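Local coordinates for protein diaminobutyrate-pyruvate transaminase and L-2,4-diaminobutyrate decarboxylase (Vibrio parahaemolyticus, PDB 2QMA) that is the C-terminal decarboxylase domain of a two-domain enzyme and probably uses pyridoxal 5'-phosphate to decarboxylate L-2,4-diaminobutyrate, at residues V48-M59 with A92-C103. Numbering follows the deposited sequence.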
loop_
_atom_site.group_PDB
_atom_site.type_symbol
_atom_site.label_atom_id
_atom_site.label_comp_id
_atom_site.label_asym_id
_atom_site.label_seq_id
_atom_site.Cartn_x
_atom_site.Cartn_y
_atom_site.Cartn_z
ATOM N N VAL A 48 23.635 3.666 -13.214
ATOM C CA VAL A 48 23.553 2.475 -12.372
ATOM C C VAL A 48 23.275 1.246 -13.260
ATOM O O VAL A 48 24.047 0.282 -13.252
ATOM C CB VAL A 48 22.488 2.625 -11.237
ATOM C CG1 VAL A 48 22.260 1.300 -10.545
ATOM C CG2 VAL A 48 22.912 3.712 -10.267
ATOM N N PHE A 49 22.192 1.310 -14.040
ATOM C CA PHE A 49 21.790 0.188 -14.909
ATOM C C PHE A 49 22.934 -0.209 -15.862
ATOM O O PHE A 49 23.194 -1.395 -16.074
ATOM C CB PHE A 49 20.536 0.541 -15.696
ATOM C CG PHE A 49 19.271 0.486 -14.872
ATOM C CD1 PHE A 49 18.936 -0.681 -14.193
ATOM C CD2 PHE A 49 18.410 1.569 -14.822
ATOM C CE1 PHE A 49 17.741 -0.760 -13.424
ATOM C CE2 PHE A 49 17.209 1.509 -14.079
ATOM C CZ PHE A 49 16.886 0.351 -13.382
ATOM N N GLU A 50 23.639 0.791 -16.387
ATOM C CA GLU A 50 24.723 0.535 -17.343
ATOM C C GLU A 50 25.870 -0.237 -16.724
ATOM O O GLU A 50 26.464 -1.065 -17.387
ATOM C CB GLU A 50 25.228 1.831 -17.958
ATOM C CG GLU A 50 24.286 2.361 -19.004
ATOM C CD GLU A 50 24.674 3.731 -19.529
ATOM O OE1 GLU A 50 25.593 4.362 -18.964
ATOM O OE2 GLU A 50 24.029 4.186 -20.497
ATOM N N GLN A 51 26.124 0.001 -15.438
ATOM C CA GLN A 51 27.264 -0.609 -14.745
ATOM C C GLN A 51 26.894 -1.939 -14.097
ATOM O O GLN A 51 27.773 -2.657 -13.605
ATOM C CB GLN A 51 27.862 0.343 -13.698
ATOM C CG GLN A 51 28.675 1.493 -14.276
ATOM C CD GLN A 51 29.431 2.295 -13.219
ATOM O OE1 GLN A 51 30.545 1.930 -12.812
ATOM N NE2 GLN A 51 28.840 3.412 -12.791
ATOM N N VAL A 52 25.594 -2.269 -14.099
ATOM C CA VAL A 52 25.126 -3.522 -13.512
ATOM C C VAL A 52 25.485 -4.692 -14.402
ATOM O O VAL A 52 25.190 -4.694 -15.597
ATOM C CB VAL A 52 23.588 -3.562 -13.289
ATOM C CG1 VAL A 52 23.135 -4.980 -13.018
ATOM C CG2 VAL A 52 23.179 -2.649 -12.148
ATOM N N ASN A 53 26.090 -5.709 -13.817
ATOM C CA ASN A 53 26.522 -6.845 -14.624
ATOM C C ASN A 53 26.138 -8.198 -14.011
ATOM O O ASN A 53 26.464 -9.255 -14.551
ATOM C CB ASN A 53 28.017 -6.707 -14.927
ATOM C CG ASN A 53 28.913 -7.168 -13.780
ATOM O OD1 ASN A 53 28.638 -6.921 -12.601
ATOM N ND2 ASN A 53 30.008 -7.844 -14.137
ATOM N N ALA A 54 25.410 -8.124 -12.890
ATOM C CA ALA A 54 24.925 -9.283 -12.147
ATOM C C ALA A 54 23.576 -8.955 -11.479
ATOM O O ALA A 54 23.215 -7.773 -11.353
ATOM C CB ALA A 54 25.961 -9.723 -11.102
ATOM N N PRO A 55 22.805 -9.997 -11.088
ATOM C CA PRO A 55 21.570 -9.761 -10.298
ATOM C C PRO A 55 21.833 -9.007 -8.983
ATOM O O PRO A 55 21.002 -8.189 -8.562
ATOM C CB PRO A 55 21.070 -11.159 -9.957
ATOM C CG PRO A 55 21.852 -12.097 -10.713
ATOM C CD PRO A 55 23.001 -11.428 -11.391
ATOM N N TYR A 56 22.946 -9.329 -8.330
ATOM C CA TYR A 56 23.374 -8.668 -7.077
ATOM C C TYR A 56 24.893 -8.347 -7.113
ATOM O O TYR A 56 25.689 -9.128 -7.654
ATOM C CB TYR A 56 22.999 -9.523 -5.838
ATOM C CG TYR A 56 23.545 -8.941 -4.534
ATOM C CD1 TYR A 56 23.161 -7.666 -4.092
ATOM C CD2 TYR A 56 24.420 -9.671 -3.738
ATOM C CE1 TYR A 56 23.686 -7.123 -2.878
ATOM C CE2 TYR A 56 24.946 -9.148 -2.531
ATOM C CZ TYR A 56 24.580 -7.876 -2.116
ATOM O OH TYR A 56 25.105 -7.382 -0.932
ATOM N N SER A 57 25.291 -7.217 -6.522
ATOM C CA SER A 57 26.671 -6.770 -6.559
ATOM C C SER A 57 27.662 -7.748 -5.891
ATOM O O SER A 57 28.872 -7.688 -6.154
ATOM C CB SER A 57 26.753 -5.391 -5.906
ATOM O OG SER A 57 26.701 -5.529 -4.494
ATOM N N GLY A 58 27.156 -8.621 -5.011
ATOM C CA GLY A 58 27.991 -9.543 -4.246
ATOM C C GLY A 58 28.678 -8.939 -3.013
ATOM O O GLY A 58 29.398 -9.651 -2.286
HETATM N N MSE A 59 28.449 -7.645 -2.766
HETATM C CA MSE A 59 28.950 -6.978 -1.559
HETATM C C MSE A 59 28.576 -7.771 -0.312
HETATM O O MSE A 59 27.486 -8.315 -0.236
HETATM C CB MSE A 59 28.393 -5.553 -1.457
HETATM C CG MSE A 59 28.813 -4.843 -0.191
HETATM SE SE MSE A 59 28.428 -2.960 -0.273
HETATM C CE MSE A 59 29.912 -2.412 -1.390
ATOM N N ALA A 92 21.213 1.839 -4.693
ATOM C CA ALA A 92 20.819 1.334 -6.013
ATOM C C ALA A 92 21.835 0.337 -6.535
ATOM O O ALA A 92 21.466 -0.748 -6.989
ATOM C CB ALA A 92 20.622 2.497 -7.007
ATOM N N LYS A 93 23.119 0.720 -6.508
ATOM C CA LYS A 93 24.188 -0.159 -6.978
ATOM C C LYS A 93 24.165 -1.555 -6.311
ATOM O O LYS A 93 24.603 -2.532 -6.932
ATOM C CB LYS A 93 25.555 0.517 -6.771
ATOM C CG LYS A 93 26.714 -0.212 -7.380
ATOM C CD LYS A 93 28.010 0.632 -7.293
ATOM C CE LYS A 93 29.154 -0.029 -8.057
ATOM N NZ LYS A 93 30.500 0.502 -7.645
ATOM N N ASN A 94 23.698 -1.624 -5.060
ATOM C CA ASN A 94 23.695 -2.868 -4.283
ATOM C C ASN A 94 22.318 -3.532 -4.112
ATOM O O ASN A 94 22.126 -4.342 -3.202
ATOM C CB ASN A 94 24.347 -2.649 -2.929
ATOM C CG ASN A 94 25.837 -2.273 -3.040
ATOM O OD1 ASN A 94 26.630 -3.010 -3.633
ATOM N ND2 ASN A 94 26.197 -1.115 -2.504
ATOM N N ALA A 95 21.385 -3.178 -4.985
ATOM C CA ALA A 95 20.010 -3.702 -4.976
ATOM C C ALA A 95 19.927 -5.051 -5.723
ATOM O O ALA A 95 20.906 -5.524 -6.290
ATOM C CB ALA A 95 19.093 -2.694 -5.605
ATOM N N ILE A 96 18.747 -5.657 -5.725
ATOM C CA ILE A 96 18.544 -6.881 -6.481
ATOM C C ILE A 96 17.959 -6.462 -7.835
ATOM O O ILE A 96 16.856 -5.884 -7.889
ATOM C CB ILE A 96 17.541 -7.852 -5.710
ATOM C CG1 ILE A 96 18.070 -8.289 -4.314
ATOM C CG2 ILE A 96 17.124 -9.025 -6.627
ATOM C CD1 ILE A 96 19.287 -9.317 -4.337
ATOM N N PHE A 97 18.684 -6.746 -8.927
ATOM C CA PHE A 97 18.244 -6.329 -10.249
ATOM C C PHE A 97 17.379 -7.349 -10.987
ATOM O O PHE A 97 17.891 -8.303 -11.609
ATOM C CB PHE A 97 19.437 -5.846 -11.080
ATOM C CG PHE A 97 19.992 -4.555 -10.569
ATOM C CD1 PHE A 97 19.503 -3.339 -11.057
ATOM C CD2 PHE A 97 20.959 -4.548 -9.570
ATOM C CE1 PHE A 97 19.983 -2.122 -10.567
ATOM C CE2 PHE A 97 21.435 -3.332 -9.073
ATOM C CZ PHE A 97 20.913 -2.119 -9.582
ATOM N N THR A 98 16.066 -7.124 -10.906
ATOM C CA THR A 98 15.094 -7.996 -11.583
ATOM C C THR A 98 15.280 -7.948 -13.084
ATOM O O THR A 98 14.812 -8.854 -13.799
ATOM C CB THR A 98 13.631 -7.575 -11.305
ATOM O OG1 THR A 98 13.396 -6.260 -11.849
ATOM C CG2 THR A 98 13.308 -7.647 -9.822
ATOM N N GLN A 99 15.984 -6.904 -13.554
ATOM C CA GLN A 99 16.214 -6.717 -14.994
ATOM C C GLN A 99 17.327 -7.601 -15.508
ATOM O O GLN A 99 17.498 -7.723 -16.720
ATOM C CB GLN A 99 16.539 -5.259 -15.336
ATOM C CG GLN A 99 15.383 -4.296 -15.128
ATOM C CD GLN A 99 15.328 -3.686 -13.708
ATOM O OE1 GLN A 99 16.125 -4.015 -12.800
ATOM N NE2 GLN A 99 14.390 -2.763 -13.536
ATOM N N HIS A 100 18.114 -8.174 -14.600
ATOM C CA HIS A 100 19.176 -9.067 -15.011
ATOM C C HIS A 100 18.613 -10.489 -15.221
ATOM O O HIS A 100 17.843 -10.981 -14.360
ATOM C CB HIS A 100 20.324 -9.089 -13.985
ATOM C CG HIS A 100 21.564 -9.750 -14.531
ATOM N ND1 HIS A 100 21.718 -11.123 -14.583
ATOM C CD2 HIS A 100 22.668 -9.225 -15.117
ATOM C CE1 HIS A 100 22.870 -11.408 -15.174
ATOM N NE2 HIS A 100 23.477 -10.273 -15.478
ATOM N N PRO A 101 18.994 -11.158 -16.326
ATOM C CA PRO A 101 18.441 -12.483 -16.622
ATOM C C PRO A 101 18.612 -13.512 -15.512
ATOM O O PRO A 101 17.851 -14.448 -15.456
ATOM C CB PRO A 101 19.244 -12.963 -17.847
ATOM C CG PRO A 101 19.999 -11.757 -18.338
ATOM C CD PRO A 101 19.954 -10.684 -17.361
ATOM N N ASP A 102 19.633 -13.361 -14.681
ATOM C CA ASP A 102 19.956 -14.377 -13.668
ATOM C C ASP A 102 19.242 -14.083 -12.345
ATOM O O ASP A 102 19.403 -14.782 -11.365
ATOM C CB ASP A 102 21.489 -14.511 -13.513
ATOM C CG ASP A 102 22.156 -15.065 -14.775
ATOM O OD1 ASP A 102 21.524 -15.891 -15.480
ATOM O OD2 ASP A 102 23.316 -14.667 -15.044
ATOM N N CYS A 103 18.396 -13.059 -12.362
ATOM C CA CYS A 103 17.442 -12.823 -11.274
ATOM C C CYS A 103 16.100 -13.498 -11.617
ATOM O O CYS A 103 15.335 -12.995 -12.434
ATOM C CB CYS A 103 17.275 -11.336 -11.047
ATOM S SG CYS A 103 16.290 -11.001 -9.552
HETATM O O HOH W 1 25.593 -9.452 -17.314
HETATM O O HOH W 2 23.417 -5.058 -6.942
#
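CG2 of V52 sits over the centre of one face of the F97 ring, a CH-pi contact of 3.5 Å to the centroid. A chi1 of 166° puts CG2 of V52 beside the backbone N and over the ring, and leaves CG1 near CG of F97. The rim of the same ring takes CE1 of F49 and the carbonyl O of P55 near its plane, and CG1 of V48 lies 3.8 Å from F97 CZ.

The two loops are pinned beside this ring by one nearly straight backbone bond, F97 N to P55 O at 2.8 Å. P55 then lies against H100. Its CD stands over one face of the imidazole, 3.8 Å from the centroid, while P101 CD covers the opposite face. H100 ND1 accepts from D102 N (3.1 Å), which fixes the ring's rotation. H100 NE2 makes a weak bond to N53 O, and a water bridges the same two atoms.

At the other end, S57 OG donates to N94 OD1 (2.7 Å) in the amide plane, on a lone pair. S57 OG also accepts from the N of M59, an ST turn. N94 ND2 is held by L90 O. A second water joins K93 O and A95 O. The Y56 ring turns its edge to N94 O, and its OH donates to M59 O.

The contact ties two loops together at the dimer interface. There W132 of the second subunit meets Y56 edge-to-face, and Q99 NE2 donates to A124 O of the second subunit. N94 O and I96 O also bond to S136 and Q127 of the second subunit. Within the chain, the contact joins the end of helix 32-51 to the loop between helices 80-92 and 113-125, with helix 61-69 packed alongside through L64.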